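Local coordinates for CBS domain-containing predicted protein TM0935 (Thermotoga maritima, PDB 1O50), which is of unknown function but, as a tandem CBS-domain protein, probably serves as a regulatory module that senses a small ligand such as an adenosine nucleotide, at residues M13-V18 with V106-D111; I22-T27 with D141-E146; P46-V51 with I126-V131; V60-V65 with I101-V106. All blocks are in the same frame, centred on the assembly; numbering follows the deposited sequence. Where two conformers were deposited one is given.

Contact 1 (M13-V18 with V106-D111); sequences MKVKDV and VYVHMD
The backbone N of Lys16 donates to Met110 O over 2.9 Å with an N-H...O angle of 147°. An N-H at the start of the short, weakly bonded helical turn 15-18 has no helical carbonyl behind it, and the segment 106-111 supplies one instead. Next to this bond, Val15 CB presses to 3.2 Å from His109 O, with both methyls close to the same oxygen. Its CG1 stands anti to the backbone N (chi1 162°), and both methyls reach Val108 CG2, Val15 CG2 at 3.8 Å; the branch at CB lets the pair straddle His109 O and still meet Val108. Lys14, bent along its chain, lays its methylenes by the Asp111 carbonyl, CE lying 3.5 Å from Asp111 O. Within the helical turn, Asp17 OD2 accepts from Lys14 N at 2.8 Å, while Asp17 OD1 makes a salt bridge of 3.0 Å with Lys16 NZ, so one carboxylate fastens both the start of the turn and a lysine side chain. Inward, Val15, Val108 and Met110 all rest on Val131 of strand 128-132, and Val18 packs on Leu114 of helix 114-124 and Ala150 of helix 144-153.

Contact 2 (I22-T27 with D141-E146); sequences ISLKPT and DLNSLE
Ile22 holds CG1 anti to its carbonyl carbon (chi1 -54°) and Glu146 runs straight beyond its CG (chi2 175°), which lays Ile22 CD1 3.6 Å from Glu146 CG and carries the carboxylate to the backbone of Ile22. There Glu146 OE2 uses its anti lone pair to accept from Ile22 N at 3.2 Å. The same oxygen lies 3.0 Å from Ile22 O, an acceptor as well, an approach that is probably unfavourable but offset by the N-H beside it. The other oxygen, OE1, takes Asn143 N at 3.2 Å from above the carboxylate plane, and Glu146 N returns a bond of 3.0 Å to Asn143 OD1, nearly along its C=O axis. These reciprocal bonds are a capping box at the turn from strand 138-143 into helix 144-153. Asparagine suits the N-cap because its short amide can fold back on the helix start, and the helix end would probably favour a negative charge on Glu146. Leu24 CD1 packs against the amide of Asn143, 3.5 Å from its CG, and Leu24 CB lies 3.7 Å from Asp141 OD2. The Pro26 ring rests beside Asp141, CG to CB 4.1 Å, while Asp141 OD1 is hydrogen-bonded to Tyr52 OH. Across the dimer, Leu43 of the second subunit packs on Ile22, and Pro46 of that subunit on Leu145.

Contact 3 (P46-V51 with I126-V131); sequences PVTRTV and IQEMPV
Glu128 OE1 grips two successive backbone N-H groups where strand 50-55 of one sheet meets strand 128-132 of the other, at the heart of the tandem CBS pair. Arg49 N meets the oxygen almost head-on at 2.8 Å and is almost straight (167°); Thr50 N, 3.1 Å from the same OE1, approaches from above the carboxylate plane. An extended glutamate, its CG anti to the backbone N (chi1 -170°), has the length to reach these amides. In return Thr50 OG1 donates to Glu128 O at 2.8 Å, so the two residues clasp each other, side chain to backbone in both directions. With an alanine here, the N-H groups of Arg49 and Thr50 would probably be left without their shared acceptor, and the turn into strand 50-55 would be less firmly fixed. Glu128 N, by contrast, is buried without any partner in the model. Farther out, Arg49 NH1 bonds Val47 O at 3.0 Å and also Pro46 O of the second subunit, tying this turn to the dimer interface. Gln127 OE1, which pairs with Ser144 OG, receives a bond from a water that accepts from Arg49 NE at 2.7 Å, at the guanidinium edge. A second water gives a hydrogen to Thr50 OG1 at 2.8 Å and takes one from Gln127 N at 2.9 Å.

Contact 4 (V60-V65 with I101-V106); sequences VGMIPV and IMLDPV
The Pro105 ring lies against the strand with its edge atom CD 3.6 Å from Val60 O, and the Pro64 ring turns its own CD to Leu103 CD1, 3.8 Å away. Between the two rings the peptide groups pair: Leu103 N donates to Met62 O and Met62 N to Leu103 O, both at 2.9 Å. This is one antiparallel hydrogen-bonded bridge, added to the rim of strand 58-64 by a segment running at 98° to it. Met102 CA brings a CA-H...O contact of 3.6 Å to the same Met62 O. Val60 and Gly61 form a classic beta bulge facing Val53, and glycine suits its place because a CB would collide with Met102 SD. Met62 sends CG between its backbone N and carbonyl carbon (chi1 70°), then runs straight, so that SD accepts a weak hydrogen bond from Val106 N at 3.7 Å. Cutting Met62 back to an alanine would probably open a gap beside Val106 and leave Val106 N without its weak sulfur acceptor. The side chains of Ile63 and Ile101 cross at about a right angle, with Ile63 CG2 3.8 Å from Ile101 CD1. Two backbone bonds thus set the register, and long, unbranched methionines, one from each segment, add apolar contacts beyond it: Met62 CE meets Val106 CG2, and Met102 CE meets Val60 CG2.

Each contact joins an early segment of the chain to a late one, as expected of a tandem CBS pair. Their first segments follow one another in numbered order, but the second come as 4, 1, 3, 2: contact 4 is nested within contact 3, and contact 3 within contact 2, while contact 1 crosses both 2 and 3. Contacts 2 and 3 have centres about 7 Å apart and share the hairpin sheet 128-132 and 138-143. The centres of contacts 3 and 4, about 10 Å apart, share the sheet of strands 50-55 and 58-64. Contacts 1 and 4, about 19 Å between centres, take successive parts of one loop, sharing Val106. Contacts 2 and 3 also reach the second subunit, consistent with domain pairing and dimer interface sharing residues.

Contact 1 (M13-V18 with V106-D111)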
loop_
_atom_site.group_PDB
_atom_site.type_symbol
_atom_site.label_atom_id
_atom_site.label_comp_id
_atom_site.label_asym_id
_atom_site.label_seq_id
_atom_site.Cartn_x
_atom_site.Cartn_y
_atom_site.Cartn_z
ATOM N N MET A 13 9.295 -11.441 18.910
ATOM C CA MET A 13 10.046 -10.601 17.972
ATOM C C MET A 13 9.865 -9.104 18.253
ATOM O O MET A 13 8.819 -8.660 18.714
ATOM C CB MET A 13 9.615 -10.874 16.523
ATOM C CG MET A 13 10.109 -12.198 15.959
ATOM S SD MET A 13 9.388 -12.670 14.373
ATOM C CE MET A 13 7.843 -13.211 14.819
ATOM N N LYS A 14 10.903 -8.338 17.961
ATOM C CA LYS A 14 10.861 -6.891 18.077
ATOM C C LYS A 14 11.158 -6.215 16.747
ATOM O O LYS A 14 11.608 -6.868 15.787
ATOM C CB LYS A 14 11.833 -6.449 19.158
ATOM C CG LYS A 14 11.261 -6.736 20.544
ATOM C CD LYS A 14 12.322 -7.088 21.586
ATOM C CE LYS A 14 13.108 -5.919 22.105
ATOM N NZ LYS A 14 13.781 -6.312 23.382
ATOM N N VAL A 15 10.926 -4.901 16.688
ATOM C CA VAL A 15 11.114 -4.182 15.433
ATOM C C VAL A 15 12.546 -4.408 14.931
ATOM O O VAL A 15 12.757 -4.621 13.730
ATOM C CB VAL A 15 10.737 -2.664 15.562
ATOM C CG1 VAL A 15 11.324 -1.833 14.429
ATOM C CG2 VAL A 15 9.219 -2.513 15.575
ATOM N N LYS A 16 13.504 -4.406 15.853
ATOM C CA LYS A 16 14.915 -4.593 15.513
ATOM C C LYS A 16 15.209 -5.901 14.741
ATOM O O LYS A 16 16.188 -5.976 13.986
ATOM C CB LYS A 16 15.759 -4.535 16.784
ATOM C CG LYS A 16 15.539 -5.688 17.772
ATOM C CD LYS A 16 16.512 -5.607 18.956
ATOM C CE LYS A 16 16.525 -6.890 19.817
ATOM N NZ LYS A 16 17.064 -8.141 19.109
ATOM N N ASP A 17 14.384 -6.919 14.953
ATOM C CA ASP A 17 14.540 -8.219 14.282
ATOM C C ASP A 17 13.984 -8.237 12.848
ATOM O O ASP A 17 14.336 -9.119 12.073
ATOM C CB ASP A 17 13.836 -9.344 15.086
ATOM C CG ASP A 17 14.233 -9.368 16.560
ATOM O OD1 ASP A 17 15.427 -9.277 16.874
ATOM O OD2 ASP A 17 13.405 -9.477 17.487
ATOM N N VAL A 18 13.091 -7.295 12.523
ATOM C CA VAL A 18 12.332 -7.265 11.265
ATOM C C VAL A 18 12.722 -6.102 10.323
ATOM O O VAL A 18 12.697 -6.252 9.109
ATOM C CB VAL A 18 10.825 -7.199 11.601
ATOM C CG1 VAL A 18 9.981 -7.066 10.385
ATOM C CG2 VAL A 18 10.436 -8.456 12.427
ATOM N N VAL A 106 3.039 8.472 13.179
ATOM C CA VAL A 106 2.907 7.227 13.918
ATOM C C VAL A 106 4.239 6.494 13.697
ATOM O O VAL A 106 4.652 6.288 12.558
ATOM C CB VAL A 106 1.783 6.365 13.333
ATOM C CG1 VAL A 106 1.709 4.999 14.057
ATOM C CG2 VAL A 106 0.461 7.104 13.410
ATOM N N TYR A 107 4.927 6.137 14.778
ATOM C CA TYR A 107 6.258 5.572 14.636
ATOM C C TYR A 107 6.519 4.420 15.618
ATOM O O TYR A 107 5.751 4.209 16.557
ATOM C CB TYR A 107 7.283 6.685 14.836
ATOM C CG TYR A 107 7.116 7.432 16.122
ATOM C CD1 TYR A 107 7.644 6.943 17.300
ATOM C CD2 TYR A 107 6.434 8.653 16.159
ATOM C CE1 TYR A 107 7.496 7.642 18.496
ATOM C CE2 TYR A 107 6.265 9.352 17.332
ATOM C CZ TYR A 107 6.804 8.847 18.501
ATOM O OH TYR A 107 6.655 9.540 19.671
ATOM N N VAL A 108 7.617 3.697 15.393
ATOM C CA VAL A 108 8.047 2.648 16.306
ATOM C C VAL A 108 9.485 2.890 16.810
ATOM O O VAL A 108 10.154 3.788 16.355
ATOM C CB VAL A 108 7.860 1.243 15.688
ATOM C CG1 VAL A 108 6.363 0.965 15.461
ATOM C CG2 VAL A 108 8.626 1.057 14.391
ATOM N N HIS A 109 9.924 2.094 17.774
ATOM C CA HIS A 109 11.324 2.063 18.197
ATOM C C HIS A 109 11.889 0.676 17.939
ATOM O O HIS A 109 11.157 -0.243 17.687
ATOM C CB HIS A 109 11.457 2.365 19.685
ATOM C CG HIS A 109 10.849 3.664 20.105
ATOM N ND1 HIS A 109 11.406 4.886 19.788
ATOM C CD2 HIS A 109 9.757 3.936 20.858
ATOM C CE1 HIS A 109 10.685 5.852 20.325
ATOM N NE2 HIS A 109 9.669 5.302 20.965
ATOM N N MET A 110 13.200 0.530 18.060
ATOM C CA MET A 110 13.882 -0.760 17.869
ATOM C C MET A 110 13.368 -1.872 18.805
ATOM O O MET A 110 13.253 -3.043 18.403
ATOM C CB MET A 110 15.406 -0.576 18.025
ATOM C CG MET A 110 16.068 0.132 16.845
ATOM S SD MET A 110 15.853 -0.778 15.336
ATOM C CE MET A 110 16.361 0.447 14.059
ATOM N N ASP A 111 13.032 -1.491 20.033
ATOM C CA ASP A 111 12.642 -2.444 21.063
ATOM C C ASP A 111 11.129 -2.669 21.070
ATOM O O ASP A 111 10.629 -3.483 21.823
ATOM C CB ASP A 111 13.247 -2.046 22.431
ATOM C CG ASP A 111 14.795 -2.209 22.465
ATOM O OD1 ASP A 111 15.487 -1.498 23.255
ATOM O OD2 ASP A 111 15.408 -3.026 21.728
#

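Contact 2 (I22-T27 with D141-E146)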
loop_
_atom_site.group_PDB
_atom_site.type_symbol
_atom_site.label_atom_id
_atom_site.label_comp_id
_atom_site.label_asym_id
_atom_site.label_seq_id
_atom_site.Cartn_x
_atom_site.Cartn_y
_atom_site.Cartn_z
ATOM N N ILE A 22 14.524 -6.432 4.674
ATOM C CA ILE A 22 14.596 -5.833 3.335
ATOM C C ILE A 22 15.355 -4.500 3.489
ATOM O O ILE A 22 15.204 -3.781 4.496
ATOM C CB ILE A 22 13.171 -5.582 2.808
ATOM C CG1 ILE A 22 12.331 -6.856 2.865
ATOM C CG2 ILE A 22 13.145 -5.045 1.372
ATOM C CD1 ILE A 22 10.855 -6.571 2.570
ATOM N N SER A 23 16.182 -4.189 2.502
ATOM C CA SER A 23 16.874 -2.909 2.439
ATOM C C SER A 23 15.918 -1.820 1.951
ATOM O O SER A 23 15.634 -1.729 0.748
ATOM C CB SER A 23 18.060 -2.976 1.488
ATOM O OG SER A 23 18.736 -1.730 1.494
ATOM N N LEU A 24 15.399 -1.042 2.897
ATOM C CA LEU A 24 14.518 0.078 2.628
ATOM C C LEU A 24 15.260 1.366 2.977
ATOM O O LEU A 24 16.017 1.401 3.954
ATOM C CB LEU A 24 13.263 -0.012 3.485
ATOM C CG LEU A 24 12.424 -1.287 3.458
ATOM C CD1 LEU A 24 11.234 -1.182 4.364
ATOM C CD2 LEU A 24 11.993 -1.498 2.083
ATOM N N LYS A 25 15.034 2.405 2.169
ATOM C CA LYS A 25 15.532 3.769 2.437
ATOM C C LYS A 25 14.331 4.646 2.661
ATOM O O LYS A 25 13.505 4.754 1.756
ATOM C CB LYS A 25 16.310 4.355 1.247
ATOM C CG LYS A 25 17.223 3.366 0.470
ATOM C CD LYS A 25 16.585 2.866 -0.880
ATOM C CE LYS A 25 16.654 3.946 -1.999
ATOM N NZ LYS A 25 15.584 5.000 -1.857
ATOM N N PRO A 26 14.204 5.269 3.832
ATOM C CA PRO A 26 13.068 6.153 4.086
ATOM C C PRO A 26 13.061 7.333 3.107
ATOM O O PRO A 26 14.106 7.865 2.772
ATOM C CB PRO A 26 13.286 6.653 5.520
ATOM C CG PRO A 26 14.353 5.817 6.092
ATOM C CD PRO A 26 15.131 5.208 4.972
ATOM N N THR A 27 11.883 7.683 2.632
ATOM C CA THR A 27 11.672 8.863 1.808
ATOM C C THR A 27 11.232 10.022 2.656
ATOM O O THR A 27 10.117 10.027 3.155
ATOM C CB THR A 27 10.581 8.605 0.788
ATOM O OG1 THR A 27 11.062 7.638 -0.147
ATOM C CG2 THR A 27 10.293 9.866 -0.042
ATOM N N ASP A 141 13.641 1.975 9.179
ATOM C CA ASP A 141 12.331 1.941 8.516
ATOM C C ASP A 141 11.668 0.552 8.678
ATOM O O ASP A 141 12.342 -0.467 8.807
ATOM C CB ASP A 141 12.568 2.273 7.021
ATOM C CG ASP A 141 11.372 2.808 6.329
ATOM O OD1 ASP A 141 10.497 3.425 6.987
ATOM O OD2 ASP A 141 11.208 2.602 5.103
ATOM N N LEU A 142 10.345 0.506 8.648
ATOM C CA LEU A 142 9.625 -0.765 8.739
ATOM C C LEU A 142 8.482 -0.784 7.776
ATOM O O LEU A 142 7.753 0.155 7.770
ATOM C CB LEU A 142 9.062 -0.940 10.158
ATOM C CG LEU A 142 8.342 -2.252 10.472
ATOM C CD1 LEU A 142 9.255 -3.456 10.382
ATOM C CD2 LEU A 142 7.723 -2.189 11.849
ATOM N N ASN A 143 8.301 -1.837 6.984
ATOM C CA ASN A 143 7.082 -1.963 6.178
ATOM C C ASN A 143 6.351 -3.256 6.367
ATOM O O ASN A 143 6.831 -4.180 6.997
ATOM C CB ASN A 143 7.352 -1.653 4.678
ATOM C CG ASN A 143 8.087 -2.740 3.932
ATOM O OD1 ASN A 143 8.372 -3.816 4.452
ATOM N ND2 ASN A 143 8.378 -2.475 2.671
ATOM N N SER A 144 5.122 -3.298 5.856
ATOM C CA SER A 144 4.302 -4.487 5.962
ATOM C C SER A 144 4.955 -5.746 5.369
ATOM O O SER A 144 4.750 -6.839 5.846
ATOM C CB SER A 144 2.936 -4.226 5.300
ATOM O OG SER A 144 3.063 -3.892 3.930
ATOM N N LEU A 145 5.788 -5.591 4.349
ATOM C CA LEU A 145 6.346 -6.735 3.697
ATOM C C LEU A 145 7.368 -7.412 4.616
ATOM O O LEU A 145 7.492 -8.626 4.613
ATOM C CB LEU A 145 6.999 -6.335 2.360
ATOM C CG LEU A 145 6.198 -5.454 1.381
ATOM C CD1 LEU A 145 6.936 -5.412 0.044
ATOM C CD2 LEU A 145 4.769 -5.899 1.201
ATOM N N GLU A 146 8.113 -6.613 5.374
ATOM C CA GLU A 146 9.043 -7.150 6.359
ATOM C C GLU A 146 8.350 -7.982 7.437
ATOM O O GLU A 146 8.865 -9.011 7.848
ATOM C CB GLU A 146 9.850 -6.027 6.969
ATOM C CG GLU A 146 10.821 -5.463 5.952
ATOM C CD GLU A 146 11.571 -4.269 6.480
ATOM O OE1 GLU A 146 10.986 -3.472 7.224
ATOM O OE2 GLU A 146 12.753 -4.151 6.145
#

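Contact 3 (P46-V51 with I126-V131)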
loop_
_atom_site.group_PDB
_atom_site.type_symbol
_atom_site.label_atom_id
_atom_site.label_comp_id
_atom_site.label_asym_id
_atom_site.label_seq_id
_atom_site.Cartn_x
_atom_site.Cartn_y
_atom_site.Cartn_z
ATOM N N PRO A 46 9.284 3.153 -5.966
ATOM C CA PRO A 46 7.863 2.809 -5.901
ATOM C C PRO A 46 7.396 1.791 -4.838
ATOM O O PRO A 46 6.199 1.610 -4.688
ATOM C CB PRO A 46 7.560 2.339 -7.351
ATOM C CG PRO A 46 8.826 2.008 -7.959
ATOM C CD PRO A 46 9.856 2.819 -7.274
ATOM N N VAL A 47 8.322 1.190 -4.109
ATOM C CA VAL A 47 8.046 0.385 -2.929
ATOM C C VAL A 47 7.535 1.273 -1.797
ATOM O O VAL A 47 6.901 0.793 -0.831
ATOM C CB VAL A 47 9.364 -0.432 -2.516
ATOM C CG1 VAL A 47 10.428 0.421 -1.870
ATOM C CG2 VAL A 47 9.054 -1.627 -1.663
ATOM N N THR A 48 7.774 2.578 -1.937
ATOM C CA THR A 48 7.546 3.525 -0.885
ATOM C C THR A 48 6.066 3.543 -0.618
ATOM O O THR A 48 5.284 3.628 -1.545
ATOM C CB THR A 48 7.975 4.903 -1.342
ATOM O OG1 THR A 48 9.393 4.972 -1.513
ATOM C CG2 THR A 48 7.717 5.950 -0.308
ATOM N N ARG A 49 5.689 3.477 0.649
ATOM C CA ARG A 49 4.273 3.425 1.017
ATOM C C ARG A 49 3.885 4.557 1.947
ATOM O O ARG A 49 2.682 4.883 2.080
ATOM C CB ARG A 49 3.898 2.029 1.574
ATOM C CG ARG A 49 3.707 0.974 0.458
ATOM C CD ARG A 49 3.918 -0.413 0.993
ATOM N NE ARG A 49 3.424 -1.479 0.135
ATOM C CZ ARG A 49 4.104 -2.099 -0.795
ATOM N NH1 ARG A 49 5.348 -1.734 -1.102
ATOM N NH2 ARG A 49 3.525 -3.109 -1.434
ATOM N N THR A 50 4.875 5.144 2.587
ATOM C CA THR A 50 4.686 6.301 3.442
ATOM C C THR A 50 5.879 7.266 3.245
ATOM O O THR A 50 7.061 6.853 3.329
ATOM C CB THR A 50 4.553 5.911 4.939
ATOM O OG1 THR A 50 3.512 4.922 5.146
ATOM C CG2 THR A 50 4.072 7.133 5.761
ATOM N N VAL A 51 5.558 8.537 2.949
ATOM C CA VAL A 51 6.510 9.636 2.978
ATOM C C VAL A 51 6.567 10.323 4.345
ATOM O O VAL A 51 5.544 10.586 4.961
ATOM C CB VAL A 51 6.212 10.646 1.833
ATOM C CG1 VAL A 51 7.163 11.823 1.920
ATOM C CG2 VAL A 51 6.369 9.936 0.457
ATOM N N ILE A 126 -1.823 2.166 7.578
ATOM C CA ILE A 126 -0.570 2.454 6.890
ATOM C C ILE A 126 0.265 1.156 6.756
ATOM O O ILE A 126 0.042 0.220 7.496
ATOM C CB ILE A 126 0.229 3.549 7.675
ATOM C CG1 ILE A 126 0.629 3.031 9.043
ATOM C CG2 ILE A 126 -0.597 4.876 7.829
ATOM C CD1 ILE A 126 1.245 4.046 9.957
ATOM N N GLN A 127 1.196 1.103 5.816
ATOM C CA GLN A 127 2.076 -0.038 5.591
ATOM C C GLN A 127 3.585 0.285 5.649
ATOM O O GLN A 127 4.425 -0.491 5.154
ATOM C CB GLN A 127 1.711 -0.693 4.252
ATOM C CG GLN A 127 0.275 -1.195 4.259
ATOM C CD GLN A 127 -0.069 -2.105 3.142
ATOM O OE1 GLN A 127 0.710 -2.956 2.800
ATOM N NE2 GLN A 127 -1.298 -1.993 2.615
ATOM N N GLU A 128 3.952 1.426 6.231
ATOM C CA GLU A 128 5.376 1.795 6.357
ATOM C C GLU A 128 5.445 2.841 7.420
ATOM O O GLU A 128 4.642 3.782 7.444
ATOM C CB GLU A 128 5.961 2.357 5.076
ATOM C CG GLU A 128 7.466 2.524 5.105
ATOM C CD GLU A 128 8.068 3.126 3.856
ATOM O OE1 GLU A 128 7.340 3.375 2.913
ATOM O OE2 GLU A 128 9.308 3.333 3.797
ATOM N N MET A 129 6.381 2.642 8.329
ATOM C CA MET A 129 6.517 3.464 9.503
ATOM C C MET A 129 7.969 3.663 9.700
ATOM O O MET A 129 8.744 2.760 9.424
ATOM C CB MET A 129 6.005 2.742 10.743
ATOM C CG MET A 129 4.584 2.907 10.992
ATOM S SD MET A 129 3.986 2.172 12.530
ATOM C CE MET A 129 4.399 0.574 12.207
ATOM N N PRO A 130 8.360 4.812 10.267
ATOM C CA PRO A 130 9.762 5.058 10.559
ATOM C C PRO A 130 10.086 4.494 11.923
ATOM O O PRO A 130 9.200 4.369 12.757
ATOM C CB PRO A 130 9.829 6.585 10.571
ATOM C CG PRO A 130 8.526 6.991 11.121
ATOM C CD PRO A 130 7.527 5.962 10.674
ATOM N N VAL A 131 11.353 4.149 12.132
ATOM C CA VAL A 131 11.852 3.739 13.430
ATOM C C VAL A 131 12.671 4.912 13.939
ATOM O O VAL A 131 13.560 5.399 13.255
ATOM C CB VAL A 131 12.717 2.458 13.326
ATOM C CG1 VAL A 131 13.153 1.994 14.683
ATOM C CG2 VAL A 131 11.933 1.354 12.553
HETATM O O HOH W 1 7.834 0.347 1.664
HETATM O O HOH W 2 1.106 -2.889 0.035
HETATM O O HOH W 3 1.188 3.644 4.366
HETATM O O HOH W 4 9.522 5.978 2.984
#

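Contact 4 (V60-V65 with I101-V106)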
loop_
_atom_site.group_PDB
_atom_site.type_symbol
_atom_site.label_atom_id
_atom_site.label_comp_id
_atom_site.label_asym_id
_atom_site.label_seq_id
_atom_site.Cartn_x
_atom_site.Cartn_y
_atom_site.Cartn_z
ATOM N N VAL A 60 8.274 15.257 11.838
ATOM C CA VAL A 60 7.120 16.104 12.125
ATOM C C VAL A 60 5.830 15.723 11.422
ATOM O O VAL A 60 4.782 16.169 11.836
ATOM C CB VAL A 60 7.398 17.646 11.913
ATOM C CG1 VAL A 60 8.529 18.104 12.811
ATOM C CG2 VAL A 60 7.691 17.975 10.480
ATOM N N GLY A 61 5.867 14.907 10.370
ATOM C CA GLY A 61 4.612 14.434 9.817
ATOM C C GLY A 61 4.805 13.226 8.939
ATOM O O GLY A 61 5.927 12.834 8.626
ATOM N N MET A 62 3.716 12.678 8.441
ATOM C CA MET A 62 3.839 11.582 7.502
ATOM C C MET A 62 2.743 11.677 6.449
ATOM O O MET A 62 1.720 12.242 6.657
ATOM C CB MET A 62 3.772 10.228 8.264
ATOM C CG MET A 62 2.362 9.925 8.824
ATOM S SD MET A 62 2.106 8.270 9.627
ATOM C CE MET A 62 0.267 8.202 9.804
ATOM N N ILE A 63 2.989 11.149 5.271
ATOM C CA ILE A 63 1.988 11.174 4.254
ATOM C C ILE A 63 1.938 9.744 3.701
ATOM O O ILE A 63 2.781 9.371 2.875
ATOM C CB ILE A 63 2.431 12.175 3.160
ATOM C CG1 ILE A 63 2.659 13.572 3.759
ATOM C CG2 ILE A 63 1.447 12.149 1.962
ATOM C CD1 ILE A 63 3.351 14.599 2.783
ATOM N N PRO A 64 1.023 8.916 4.211
ATOM C CA PRO A 64 0.714 7.636 3.559
ATOM C C PRO A 64 0.219 7.826 2.124
ATOM O O PRO A 64 -0.535 8.758 1.792
ATOM C CB PRO A 64 -0.412 7.075 4.440
ATOM C CG PRO A 64 -0.164 7.655 5.692
ATOM C CD PRO A 64 0.213 9.097 5.435
ATOM N N VAL A 65 0.647 6.936 1.236
ATOM C CA VAL A 65 0.253 7.075 -0.144
ATOM C C VAL A 65 -1.272 7.071 -0.290
ATOM O O VAL A 65 -1.807 7.753 -1.169
ATOM C CB VAL A 65 0.864 5.990 -0.985
ATOM C CG1 VAL A 65 0.200 5.949 -2.389
ATOM C CG2 VAL A 65 2.343 6.236 -1.082
ATOM N N ILE A 101 -0.840 18.689 3.797
ATOM C CA ILE A 101 -1.370 17.316 3.874
ATOM C C ILE A 101 -0.770 16.339 4.926
ATOM O O ILE A 101 -1.322 15.259 5.101
ATOM C CB ILE A 101 -1.362 16.657 2.475
ATOM C CG1 ILE A 101 0.022 16.504 1.889
ATOM C CG2 ILE A 101 -2.192 17.497 1.552
ATOM C CD1 ILE A 101 0.070 15.509 0.698
ATOM N N MET A 102 0.324 16.689 5.606
ATOM C CA MET A 102 0.988 15.747 6.501
ATOM C C MET A 102 0.100 15.432 7.690
ATOM O O MET A 102 -0.690 16.254 8.088
ATOM C CB MET A 102 2.345 16.270 6.942
ATOM C CG MET A 102 2.369 17.505 7.791
ATOM S SD MET A 102 4.068 18.032 8.045
ATOM C CE MET A 102 3.865 19.021 9.498
ATOM N N LEU A 103 0.186 14.207 8.203
ATOM C CA LEU A 103 -0.562 13.780 9.394
ATOM C C LEU A 103 0.439 13.620 10.498
ATOM O O LEU A 103 1.642 13.529 10.260
ATOM C CB LEU A 103 -1.241 12.427 9.138
ATOM C CG LEU A 103 -2.215 12.366 7.966
ATOM C CD1 LEU A 103 -2.458 10.910 7.521
ATOM C CD2 LEU A 103 -3.498 13.014 8.275
ATOM N N ASP A 104 -0.057 13.628 11.730
ATOM C CA ASP A 104 0.776 13.413 12.877
ATOM C C ASP A 104 1.467 12.086 12.726
ATOM O O ASP A 104 0.808 11.088 12.443
ATOM C CB ASP A 104 -0.072 13.376 14.138
ATOM C CG ASP A 104 -0.672 14.717 14.471
ATOM O OD1 ASP A 104 -0.170 15.751 13.961
ATOM O OD2 ASP A 104 -1.649 14.838 15.251
ATOM N N PRO A 105 2.773 12.045 12.953
ATOM C CA PRO A 105 3.526 10.803 12.740
ATOM C C PRO A 105 3.138 9.669 13.728
ATOM O O PRO A 105 2.913 9.890 14.916
ATOM C CB PRO A 105 5.006 11.225 12.896
ATOM C CG PRO A 105 4.976 12.499 13.624
ATOM C CD PRO A 105 3.617 13.136 13.464
ATOM N N VAL A 106 3.039 8.472 13.179
ATOM C CA VAL A 106 2.907 7.227 13.918
ATOM C C VAL A 106 4.239 6.494 13.697
ATOM O O VAL A 106 4.652 6.288 12.558
ATOM C CB VAL A 106 1.783 6.365 13.333
ATOM C CG1 VAL A 106 1.709 4.999 14.057
ATOM C CG2 VAL A 106 0.461 7.104 13.410
HETATM O O HOH W 5 2.111 16.742 11.713
#